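Local coordinates for protein peptide synthetase, module 7 (Actinoplanes teichomyceticus, PDB 4TX3) that probably serves as a condensation-like domain of a glycopeptide-antibiotic peptide synthetase, helping to recruit the cytochrome P450 enzymes that crosslink the peptide, at residues B[56-61]-B[90-94]; B[106-110]-B[124-128]; B[114-118]-B[140-144]. All coordinates share one frame; numbering follows the deposited sequence.

Interaction 1 (B[56-61]-B[90-94])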
ATOM      1  N   LEU B  56      17.074  10.061  15.794  1.00 35.74           N
ATOM      2  CA  LEU B  56      17.310   9.218  14.644  1.00 35.50           C
ATOM      3  C   LEU B  56      18.098   7.973  15.081  1.00 36.33           C
ATOM      4  O   LEU B  56      17.765   6.851  14.716  1.00 34.36           O
ATOM      5  CB  LEU B  56      18.051  10.005  13.567  1.00 33.91           C
ATOM      6  CG  LEU B  56      18.313   9.310  12.235  1.00 35.50           C
ATOM      7  CD1 LEU B  56      17.020   8.718  11.708  1.00 31.00           C
ATOM      8  CD2 LEU B  56      18.937  10.283  11.229  1.00 28.97           C
ATOM      9  N   GLU B  57      19.112   8.180  15.907  1.00 34.75           N
ATOM     10  CA  GLU B  57      19.947   7.094  16.380  1.00 39.27           C
ATOM     11  C   GLU B  57      19.135   6.074  17.194  1.00 42.00           C
ATOM     12  O   GLU B  57      19.333   4.857  17.073  1.00 38.38           O
ATOM     13  CB  GLU B  57      21.109   7.650  17.215  1.00 39.19           C
ATOM     14  CG  GLU B  57      22.101   6.598  17.684  1.00 44.29           C
ATOM     15  CD  GLU B  57      23.141   7.153  18.652  1.00 51.89           C
ATOM     16  OE1 GLU B  57      22.807   7.335  19.845  1.00 51.94           O
ATOM     17  OE2 GLU B  57      24.295   7.401  18.220  1.00 54.03           O
ATOM     18  N   ALA B  58      18.224   6.568  18.023  1.00 40.67           N
ATOM     19  CA  ALA B  58      17.397   5.677  18.833  1.00 38.53           C
ATOM     20  C   ALA B  58      16.409   4.939  17.938  1.00 38.86           C
ATOM     21  O   ALA B  58      16.054   3.793  18.199  1.00 39.06           O
ATOM     22  CB  ALA B  58      16.659   6.461  19.918  1.00 36.56           C
ATOM     23  N   ALA B  59      15.986   5.612  16.872  1.00 35.90           N
ATOM     24  CA  ALA B  59      14.986   5.083  15.972  1.00 37.61           C
ATOM     25  C   ALA B  59      15.549   3.905  15.175  1.00 39.61           C
ATOM     26  O   ALA B  59      14.914   2.849  15.100  1.00 36.64           O
ATOM     27  CB  ALA B  59      14.484   6.167  15.053  1.00 34.64           C
ATOM     28  N   LEU B  60      16.735   4.092  14.599  1.00 38.94           N
ATOM     29  CA  LEU B  60      17.447   3.030  13.882  1.00 37.70           C
ATOM     30  C   LEU B  60      17.575   1.781  14.755  1.00 38.13           C
ATOM     31  O   LEU B  60      17.283   0.667  14.328  1.00 36.54           O
ATOM     32  CB  LEU B  60      18.826   3.524  13.451  1.00 34.39           C
ATOM     33  CG  LEU B  60      18.775   4.553  12.320  1.00 36.83           C
ATOM     34  CD1 LEU B  60      20.090   5.355  12.208  1.00 39.07           C
ATOM     35  CD2 LEU B  60      18.455   3.843  11.015  1.00 36.20           C
ATOM     36  N   ARG B  61      17.993   1.998  15.994  1.00 38.56           N
ATOM     37  CA  ARG B  61      18.020   0.967  17.020  1.00 36.37           C
ATOM     38  C   ARG B  61      16.642   0.299  17.227  1.00 39.48           C
ATOM     39  O   ARG B  61      16.560  -0.923  17.409  1.00 38.13           O
ATOM     40  CB  ARG B  61      18.521   1.587  18.325  1.00 38.56           C
ATOM     41  CG  ARG B  61      19.178   0.648  19.282  1.00 44.18           C
ATOM     42  CD  ARG B  61      19.661   1.416  20.514  1.00 53.76           C
ATOM     43  NE  ARG B  61      20.776   2.315  20.211  1.00 49.41           N
ATOM     44  CZ  ARG B  61      20.827   3.600  20.556  1.00 55.51           C
ATOM     45  NH1 ARG B  61      19.813   4.167  21.210  1.00 57.73           N
ATOM     46  NH2 ARG B  61      21.892   4.325  20.236  1.00 50.51           N
ATOM     47  N   PRO B  90      23.754  -2.731  17.890  1.00 43.36           N
ATOM     48  CA  PRO B  90      24.469  -1.522  18.305  1.00 41.29           C
ATOM     49  C   PRO B  90      24.309  -0.453  17.249  1.00 39.70           C
ATOM     50  O   PRO B  90      24.589  -0.728  16.085  1.00 45.32           O
ATOM     51  CB  PRO B  90      25.934  -1.980  18.394  1.00 44.02           C
ATOM     52  CG  PRO B  90      25.911  -3.494  18.179  1.00 42.14           C
ATOM     53  CD  PRO B  90      24.669  -3.787  17.427  1.00 43.16           C
ATOM     54  N   VAL B  91      23.851   0.737  17.608  1.00 40.23           N
ATOM     55  CA  VAL B  91      23.873   1.820  16.638  1.00 37.39           C
ATOM     56  C   VAL B  91      24.582   3.008  17.239  1.00 43.19           C
ATOM     57  O   VAL B  91      24.178   3.497  18.296  1.00 44.74           O
ATOM     58  CB  VAL B  91      22.460   2.249  16.191  1.00 38.38           C
ATOM     59  CG1 VAL B  91      22.552   3.432  15.229  1.00 37.15           C
ATOM     60  CG2 VAL B  91      21.719   1.092  15.544  1.00 37.81           C
ATOM     61  N   ARG B  92      25.647   3.461  16.584  1.00 42.39           N
ATOM     62  CA  ARG B  92      26.253   4.737  16.948  1.00 45.75           C
ATOM     63  C   ARG B  92      26.275   5.648  15.728  1.00 45.35           C
ATOM     64  O   ARG B  92      26.810   5.292  14.684  1.00 40.73           O
ATOM     65  CB  ARG B  92      27.652   4.538  17.511  1.00 48.08           C
ATOM     66  CG  ARG B  92      28.179   5.773  18.197  1.00 58.61           C
ATOM     67  CD  ARG B  92      29.431   5.464  18.989  1.00 72.38           C
ATOM     68  NE  ARG B  92      29.650   6.457  20.036  1.00 80.31           N
ATOM     69  CZ  ARG B  92      30.651   6.410  20.909  1.00 87.17           C
ATOM     70  NH1 ARG B  92      31.528   5.414  20.860  1.00 93.77           N
ATOM     71  NH2 ARG B  92      30.774   7.355  21.834  1.00 85.12           N
ATOM     72  N   LEU B  93      25.677   6.824  15.850  1.00 43.57           N
ATOM     73  CA  LEU B  93      25.430   7.625  14.658  1.00 47.66           C
ATOM     74  C   LEU B  93      26.067   9.008  14.736  1.00 47.82           C
ATOM     75  O   LEU B  93      25.399  10.029  14.577  1.00 47.13           O
ATOM     76  CB  LEU B  93      23.925   7.754  14.414  1.00 42.35           C
ATOM     77  CG  LEU B  93      23.556   8.134  12.983  1.00 44.91           C
ATOM     78  CD1 LEU B  93      23.894   7.014  12.004  1.00 39.32           C
ATOM     79  CD2 LEU B  93      22.090   8.528  12.894  1.00 42.30           C
ATOM     80  N   THR B  94      27.371   9.038  14.968  1.00 49.53           N
ATOM     81  CA  THR B  94      28.096  10.294  14.971  1.00 46.94           C
ATOM     82  C   THR B  94      28.192  10.823  13.537  1.00 43.78           C
ATOM     83  O   THR B  94      28.680  10.127  12.644  1.00 42.16           O
ATOM     84  CB  THR B  94      29.493  10.119  15.574  1.00 53.28           C
ATOM     85  OG1 THR B  94      30.251   9.248  14.736  1.00 54.48           O
ATOM     86  CG2 THR B  94      29.396   9.487  16.953  1.00 54.79           C
TER
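Glu57 and Leu93 pass side by side, pointing opposite ways, the acidic chain reaching across to the loop backbone while the leucine comes back toward the helix. CG of Glu57 is anti to its backbone nitrogen (chi1 -176°), and the extended chain carries the carboxylate to the loop. There OE2 accepts the N-H of Leu93 through its anti lone pair, at 2.8 Å. The other oxygen, OE1, turns to Arg61 one helical turn on, in a salt bridge whose hydrogen bond is weak. Arg61, bent at chi3, gives NH2 to Val91 O as well (3.1 Å, N-H...O 163°), and both oxygens lie at the edge of its guanidinium, in plane. Glu57 O sits over one face of the same group. Beneath this polar rim, Leu60 crosses Leu93 at about a right angle, CD1 meeting CD2 at 3.8 Å, and Leu56 CG touches that same Leu93 CD2 at 3.9 Å. Val91 CG1 rests 4.1 Å from Leu60 CB. The arrangement is a helix held to an extended loop above a sheet, within a fold of the CoA-dependent acyltransferase type to which condensation domains belong.

Interaction 2 (B[106-110]-B[124-128])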
ATOM      1  N   ARG B 106      31.790   9.194  -0.829  1.00 44.56           N
ATOM      2  CA  ARG B 106      31.582   8.677   0.518  1.00 47.44           C
ATOM      3  C   ARG B 106      30.421   7.668   0.591  1.00 46.66           C
ATOM      4  O   ARG B 106      30.533   6.635   1.269  1.00 44.80           O
ATOM      5  CB  ARG B 106      31.336   9.835   1.487  1.00 46.20           C
ATOM      6  CG  ARG B 106      32.549  10.730   1.684  1.00 47.43           C
ATOM      7  CD  ARG B 106      32.303  11.739   2.782  1.00 50.24           C
ATOM      8  NE  ARG B 106      33.414  11.759   3.729  1.00 52.53           N
ATOM      9  CZ  ARG B 106      34.278  12.756   3.833  1.00 50.59           C
ATOM     10  NH1 ARG B 106      34.149  13.820   3.059  1.00 45.85           N
ATOM     11  NH2 ARG B 106      35.259  12.693   4.720  1.00 60.81           N
ATOM     12  N   LEU B 107      29.317   7.987  -0.092  1.00 40.91           N
ATOM     13  CA  LEU B 107      28.166   7.097  -0.196  1.00 40.46           C
ATOM     14  C   LEU B 107      28.547   5.749  -0.801  1.00 47.80           C
ATOM     15  O   LEU B 107      28.137   4.688  -0.307  1.00 44.01           O
ATOM     16  CB  LEU B 107      27.069   7.746  -1.030  1.00 39.48           C
ATOM     17  CG  LEU B 107      26.325   8.810  -0.237  1.00 44.72           C
ATOM     18  CD1 LEU B 107      25.393   9.631  -1.121  1.00 40.00           C
ATOM     19  CD2 LEU B 107      25.561   8.121   0.880  1.00 35.08           C
ATOM     20  N   ALA B 108      29.349   5.803  -1.863  1.00 46.42           N
ATOM     21  CA  ALA B 108      29.792   4.603  -2.565  1.00 42.16           C
ATOM     22  C   ALA B 108      30.681   3.724  -1.688  1.00 45.56           C
ATOM     23  O   ALA B 108      30.491   2.508  -1.635  1.00 49.12           O
ATOM     24  CB  ALA B 108      30.519   4.976  -3.841  1.00 29.40           C
ATOM     25  N   GLU B 109      31.653   4.330  -1.011  1.00 42.07           N
ATOM     26  CA  GLU B 109      32.567   3.568  -0.160  1.00 46.64           C
ATOM     27  C   GLU B 109      31.842   2.862   0.991  1.00 48.37           C
ATOM     28  O   GLU B 109      32.126   1.704   1.294  1.00 44.59           O
ATOM     29  CB  GLU B 109      33.657   4.475   0.406  1.00 50.41           C
ATOM     30  CG  GLU B 109      34.444   3.839   1.546  1.00 56.64           C
ATOM     31  CD  GLU B 109      34.921   4.859   2.565  1.00 71.40           C
ATOM     32  OE1 GLU B 109      34.335   4.921   3.676  1.00 70.17           O
ATOM     33  OE2 GLU B 109      35.883   5.599   2.255  1.00 79.20           O
ATOM     34  N   ARG B 110      30.907   3.565   1.623  1.00 45.81           N
ATOM     35  CA  ARG B 110      30.147   3.015   2.744  1.00 44.12           C
ATOM     36  C   ARG B 110      29.249   1.843   2.288  1.00 44.18           C
ATOM     37  O   ARG B 110      29.143   0.816   2.974  1.00 44.25           O
ATOM     38  CB  ARG B 110      29.334   4.144   3.402  1.00 47.58           C
ATOM     39  CG  ARG B 110      28.435   3.765   4.576  1.00 47.50           C
ATOM     40  CD  ARG B 110      29.167   3.046   5.702  1.00 53.27           C
ATOM     41  NE  ARG B 110      30.447   3.650   6.080  1.00 60.02           N
ATOM     42  CZ  ARG B 110      31.178   3.258   7.127  1.00 62.83           C
ATOM     43  NH1 ARG B 110      30.753   2.265   7.910  1.00 54.75           N
ATOM     44  NH2 ARG B 110      32.333   3.863   7.399  1.00 59.92           N
ATOM     45  N   ARG B 124      23.975  -1.558   8.208  1.00 36.61           N
ATOM     46  CA  ARG B 124      24.989  -0.552   8.448  1.00 34.92           C
ATOM     47  C   ARG B 124      24.442   0.811   8.046  1.00 36.60           C
ATOM     48  O   ARG B 124      23.847   0.965   6.976  1.00 33.08           O
ATOM     49  CB  ARG B 124      26.238  -0.910   7.651  1.00 33.28           C
ATOM     50  CG  ARG B 124      27.317   0.095   7.646  1.00 37.25           C
ATOM     51  CD  ARG B 124      28.261  -0.182   6.492  1.00 39.51           C
ATOM     52  NE  ARG B 124      28.862  -1.505   6.583  1.00 42.77           N
ATOM     53  CZ  ARG B 124      29.082  -2.282   5.529  1.00 41.14           C
ATOM     54  NH1 ARG B 124      28.755  -1.846   4.309  1.00 41.62           N
ATOM     55  NH2 ARG B 124      29.631  -3.484   5.692  1.00 37.19           N
ATOM     56  N   CYS B 125      24.622   1.801   8.906  1.00 34.37           N
ATOM     57  CA  CYS B 125      24.127   3.123   8.593  1.00 37.63           C
ATOM     58  C   CYS B 125      25.202   4.169   8.833  1.00 41.19           C
ATOM     59  O   CYS B 125      26.116   3.950   9.635  1.00 41.38           O
ATOM     60  CB  CYS B 125      22.866   3.427   9.411  1.00 38.90           C
ATOM     61  SG  CYS B 125      23.034   3.278  11.209  1.00 49.69           S
ATOM     62  N   GLU B 126      25.108   5.291   8.118  1.00 37.82           N
ATOM     63  CA  GLU B 126      25.962   6.439   8.400  1.00 39.92           C
ATOM     64  C   GLU B 126      25.210   7.742   8.136  1.00 38.75           C
ATOM     65  O   GLU B 126      24.322   7.817   7.285  1.00 36.11           O
ATOM     66  CB  GLU B 126      27.259   6.381   7.574  1.00 44.61           C
ATOM     67  CG  GLU B 126      28.475   7.012   8.289  1.00 44.73           C
ATOM     68  CD  GLU B 126      29.810   6.831   7.531  1.00 57.99           C
ATOM     69  OE1 GLU B 126      29.797   6.700   6.284  1.00 63.11           O
ATOM     70  OE2 GLU B 126      30.886   6.830   8.183  1.00 57.38           O
ATOM     71  N   LEU B 127      25.552   8.772   8.889  1.00 39.66           N
ATOM     72  CA  LEU B 127      24.896  10.051   8.713  1.00 38.29           C
ATOM     73  C   LEU B 127      25.926  11.084   8.281  1.00 37.06           C
ATOM     74  O   LEU B 127      26.905  11.337   8.986  1.00 35.72           O
ATOM     75  CB  LEU B 127      24.187  10.477   9.998  1.00 34.05           C
ATOM     76  CG  LEU B 127      23.355  11.756   9.895  1.00 39.34           C
ATOM     77  CD1 LEU B 127      22.218  11.604   8.894  1.00 31.55           C
ATOM     78  CD2 LEU B 127      22.821  12.150  11.271  1.00 43.58           C
ATOM     79  N   PHE B 128      25.698  11.664   7.110  1.00 33.63           N
ATOM     80  CA  PHE B 128      26.579  12.688   6.565  1.00 38.59           C
ATOM     81  C   PHE B 128      26.009  14.084   6.834  1.00 42.11           C
ATOM     82  O   PHE B 128      24.825  14.333   6.586  1.00 39.30           O
ATOM     83  CB  PHE B 128      26.790  12.456   5.063  1.00 33.57           C
ATOM     84  CG  PHE B 128      27.447  11.147   4.761  1.00 38.00           C
ATOM     85  CD1 PHE B 128      28.810  10.975   4.981  1.00 39.95           C
ATOM     86  CD2 PHE B 128      26.706  10.070   4.300  1.00 38.61           C
ATOM     87  CE1 PHE B 128      29.425   9.763   4.731  1.00 39.16           C
ATOM     88  CE2 PHE B 128      27.313   8.855   4.044  1.00 42.75           C
ATOM     89  CZ  PHE B 128      28.680   8.701   4.263  1.00 45.37           C
TER
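Arg110 and Glu126 meet at about a right angle where helix 103-112 lies over strand 123-129, two elements of a beta-alpha-beta unit. Their segments run nearly antiparallel (164°), with the axes 10.2 Å apart at closest approach. The salt bridge has Arg110 NE 3.1 Å from Glu126 OE1, while OE2 stands over one face of the guanidinium; the two flat groups are inclined by 56°, so the carboxylate does not pair with the guanidinium edge on. Bends at chi2 and chi3 bring Arg110 CD against Arg124 CD at 3.4 Å, then turn the guanidinium back away from the strand backbone. Arg124 is two residues before Glu126 and so on the same face of the strand, and its NH1 gives a weak bond to Arg110 O (3.0 Å, N-H...O 128°). The two guanidinium groups would be expected to repel each other somewhat, an effect probably eased by Glu126.

Farther along, Phe128 meets the preceding turn of the helix with its outer ring carbons: CE1 takes Arg106 CB and CE2 takes Leu107 CD2, at 3.8 and 3.7 Å. The next shell fixes the ends of these chains. Arg106 is drawn away by a salt bridge to Asp102, and Arg124 is held by the carbonyl of Gln113 and a cation-pi contact with Phe115. On the strand side, Val96 touches Arg106, Glu126 and Phe128. Inside the helix, Arg110 N donates to Arg106 O at 3.1 Å, tying together the two arginines that face the strand.

Interaction 3 (B[114-118]-B[140-144]). With SO4 (sulfate ion), chain F.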
ATOM      1  N   LEU B 114      32.543  -4.501   2.816  1.00 34.53           N
ATOM      2  CA  LEU B 114      32.127  -5.896   2.928  1.00 34.65           C
ATOM      3  C   LEU B 114      31.692  -6.247   4.353  1.00 37.99           C
ATOM      4  O   LEU B 114      32.213  -5.691   5.317  1.00 36.90           O
ATOM      5  CB  LEU B 114      33.256  -6.823   2.463  1.00 36.26           C
ATOM      6  CG  LEU B 114      33.646  -6.637   0.991  1.00 38.10           C
ATOM      7  CD1 LEU B 114      34.665  -7.661   0.549  1.00 46.27           C
ATOM      8  CD2 LEU B 114      32.412  -6.668   0.083  1.00 36.04           C
ATOM      9  N   PHE B 115      30.711  -7.142   4.474  1.00 39.65           N
ATOM     10  CA  PHE B 115      30.289  -7.684   5.774  1.00 38.45           C
ATOM     11  C   PHE B 115      31.005  -8.995   6.071  1.00 35.68           C
ATOM     12  O   PHE B 115      31.222  -9.800   5.162  1.00 43.35           O
ATOM     13  CB  PHE B 115      28.766  -7.931   5.814  1.00 30.59           C
ATOM     14  CG  PHE B 115      27.932  -6.674   5.703  1.00 36.27           C
ATOM     15  CD1 PHE B 115      27.568  -6.169   4.448  1.00 33.16           C
ATOM     16  CD2 PHE B 115      27.500  -6.002   6.842  1.00 30.26           C
ATOM     17  CE1 PHE B 115      26.795  -5.025   4.337  1.00 31.28           C
ATOM     18  CE2 PHE B 115      26.723  -4.843   6.739  1.00 30.49           C
ATOM     19  CZ  PHE B 115      26.371  -4.357   5.493  1.00 32.91           C
ATOM     20  N   ASP B 116      31.364  -9.224   7.332  1.00 35.91           N
ATOM     21  CA  ASP B 116      31.650 -10.599   7.788  1.00 35.53           C
ATOM     22  C   ASP B 116      30.447 -11.090   8.593  1.00 34.50           C
ATOM     23  O   ASP B 116      30.340 -10.841   9.800  1.00 33.92           O
ATOM     24  CB  ASP B 116      32.942 -10.666   8.608  1.00 33.64           C
ATOM     25  CG  ASP B 116      33.143 -12.013   9.310  1.00 39.66           C
ATOM     26  OD1 ASP B 116      32.448 -13.012   9.000  1.00 40.88           O
ATOM     27  OD2 ASP B 116      34.015 -12.075  10.195  1.00 42.67           O
ATOM     28  N   LEU B 117      29.547 -11.784   7.905  1.00 32.29           N
ATOM     29  CA  LEU B 117      28.275 -12.223   8.484  1.00 36.00           C
ATOM     30  C   LEU B 117      28.405 -13.176   9.685  1.00 34.44           C
ATOM     31  O   LEU B 117      27.411 -13.466  10.355  1.00 33.56           O
ATOM     32  CB  LEU B 117      27.424 -12.881   7.393  1.00 32.31           C
ATOM     33  CG  LEU B 117      27.222 -11.889   6.242  1.00 32.43           C
ATOM     34  CD1 LEU B 117      26.763 -12.561   4.953  1.00 27.77           C
ATOM     35  CD2 LEU B 117      26.230 -10.829   6.692  1.00 29.54           C
ATOM     36  N   THR B 118      29.614 -13.658   9.972  1.00 31.28           N
ATOM     37  CA  THR B 118      29.793 -14.482  11.170  1.00 34.90           C
ATOM     38  C   THR B 118      29.906 -13.628  12.440  1.00 34.38           C
ATOM     39  O   THR B 118      29.634 -14.113  13.528  1.00 37.24           O
ATOM     40  CB  THR B 118      31.032 -15.410  11.063  1.00 32.73           C
ATOM     41  OG1 THR B 118      32.208 -14.635  10.807  1.00 36.65           O
ATOM     42  CG2 THR B 118      30.856 -16.366   9.924  1.00 30.76           C
ATOM     43  N   THR B 140      22.716   0.593   4.346  1.00 31.23           N
ATOM     44  CA  THR B 140      23.109  -0.548   3.533  1.00 32.21           C
ATOM     45  C   THR B 140      22.698  -1.842   4.227  1.00 34.02           C
ATOM     46  O   THR B 140      23.021  -2.049   5.397  1.00 33.42           O
ATOM     47  CB  THR B 140      24.630  -0.579   3.277  1.00 33.52           C
ATOM     48  OG1 THR B 140      25.037   0.607   2.587  1.00 40.71           O
ATOM     49  CG2 THR B 140      25.000  -1.771   2.439  1.00 33.03           C
ATOM     50  N   VAL B 141      21.980  -2.713   3.521  1.00 34.55           N
ATOM     51  CA  VAL B 141      21.609  -4.008   4.089  1.00 31.92           C
ATOM     52  C   VAL B 141      22.150  -5.153   3.227  1.00 33.29           C
ATOM     53  O   VAL B 141      22.035  -5.134   2.002  1.00 32.77           O
ATOM     54  CB  VAL B 141      20.086  -4.155   4.225  1.00 28.09           C
ATOM     55  CG1 VAL B 141      19.767  -5.459   4.890  1.00 26.32           C
ATOM     56  CG2 VAL B 141      19.486  -2.979   5.010  1.00 23.42           C
ATOM     57  N   HIS B 142      22.761  -6.141   3.863  1.00 29.96           N
ATOM     58  CA  HIS B 142      23.181  -7.333   3.138  1.00 32.61           C
ATOM     59  C   HIS B 142      21.975  -8.180   2.695  1.00 32.08           C
ATOM     60  O   HIS B 142      20.995  -8.333   3.437  1.00 27.92           O
ATOM     61  CB  HIS B 142      24.127  -8.180   3.987  1.00 27.66           C
ATOM     62  CG  HIS B 142      24.868  -9.197   3.192  1.00 33.64           C
ATOM     63  ND1 HIS B 142      24.290 -10.376   2.771  1.00 29.68           N
ATOM     64  CD2 HIS B 142      26.131  -9.193   2.696  1.00 33.70           C
ATOM     65  CE1 HIS B 142      25.174 -11.062   2.067  1.00 30.63           C
ATOM     66  NE2 HIS B 142      26.295 -10.365   2.006  1.00 28.50           N
ATOM     67  N   ARG B 143      22.068  -8.743   1.491  1.00 31.94           N
ATOM     68  CA  ARG B 143      20.974  -9.529   0.914  1.00 32.73           C
ATOM     69  C   ARG B 143      20.601 -10.797   1.680  1.00 33.73           C
ATOM     70  O   ARG B 143      19.541 -11.393   1.405  1.00 34.35           O
ATOM     71  CB  ARG B 143      21.296  -9.906  -0.527  1.00 29.63           C
ATOM     72  CG  ARG B 143      21.121  -8.737  -1.453  1.00 37.58           C
ATOM     73  CD  ARG B 143      20.894  -9.192  -2.862  1.00 46.82           C
ATOM     74  NE  ARG B 143      19.544  -8.863  -3.313  1.00 51.98           N
ATOM     75  CZ  ARG B 143      19.231  -7.708  -3.888  1.00 58.15           C
ATOM     76  NH1 ARG B 143      20.173  -6.778  -4.063  1.00 59.26           N
ATOM     77  NH2 ARG B 143      17.983  -7.479  -4.285  1.00 58.78           N
ATOM     78  N   ILE B 144      21.432 -11.204   2.640  1.00 28.15           N
ATOM     79  CA  ILE B 144      21.057 -12.302   3.525  1.00 29.14           C
ATOM     80  C   ILE B 144      19.902 -11.876   4.453  1.00 33.70           C
ATOM     81  O   ILE B 144      19.226 -12.720   5.063  1.00 32.14           O
ATOM     82  CB  ILE B 144      22.262 -12.800   4.373  1.00 30.30           C
ATOM     83  CG1 ILE B 144      22.026 -14.239   4.866  1.00 29.52           C
ATOM     84  CG2 ILE B 144      22.576 -11.836   5.537  1.00 25.20           C
ATOM     85  CD1 ILE B 144      23.202 -14.819   5.660  1.00 25.62           C
TER
HETATM   86  S   SO4 F 501      29.165 -11.027  -0.141  1.00 54.33           S
HETATM   87  O1  SO4 F 501      28.708 -11.697   1.077  1.00 55.01           O
HETATM   88  O2  SO4 F 501      30.166 -10.025   0.213  1.00 44.37           O
HETATM   89  O3  SO4 F 501      29.784 -12.012  -1.040  1.00 58.66           O
HETATM   90  O4  SO4 F 501      28.013 -10.402  -0.804  1.00 46.58           O
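His142 packs from the end of strand 134-142 against the loop 114-118, its ring edge turned to a bound sulfate. With Arg143 it occupies what is probably the place of the HHxxxDG motif of condensation domains, Arg143 standing where those enzymes carry the second histidine. CB of His142 lies over one face of the Phe115 ring, 4.0 Å above it and toward the rim. With CG anti to the backbone nitrogen (chi1 -165°), the imidazole passes alongside the phenylalanine, the ring planes at 90°. CG itself comes within 4.1 Å of Leu117 CD2, and CD2 meets Phe115 CD1 at its own edge. On the other branch, ND1 accepts the N-H of Ile144 at 3.0 Å, with that nitrogen near the ring plane; this bond from two residues on fixes the ring's rotation. CE1 lies 3.6 Å from Leu117 CD1, which stands over the ring face in a CH-pi contact. At the tip, NE2 donates to sulfate O1 (2.9 Å, N-H...O 160°) and more weakly to O4.

The sulfate, probably from the crystallisation liquor, is also held by Arg31 N, Arg39 NE and Arg233 NH1. Phe115 also meets the ring of His40 edge-to-face. With an alanine in place of His142 the sulfate would probably lose the NE2 donor, Ile144 N its acceptor, and Leu117 CD1 the ring face it rests on. Beside the imidazole, Leu117 and Ile144 reach toward each other tip to tip, CD2 to CG2 at 4.0 Å.

Overall arrangement
Strand 123-129 is shared ground for the first two contacts, whose centres lie 14 Å apart: Cys125 SG, on the opposite face from Arg124 and Glu126, touches Leu60 CD1 at 3.7 Å, so helices 53-66 and 103-112 sandwich the strand. Interactions 2 and 3 are equally spaced and join through the sheet, where Arg124 O lies 2.9 Å from Thr140 N, a probable hydrogen bond between neighbouring strands. Arg124 NH2 also comes within 3.4 Å of Leu114 O, bringing the helix contact up to the loop that packs on His142. Interaction 1 stays about 9 Å from interaction 3 at the nearest atoms. Of the three, interaction 3 holds the sulfate, at the probable counterpart of the condensation-domain active site.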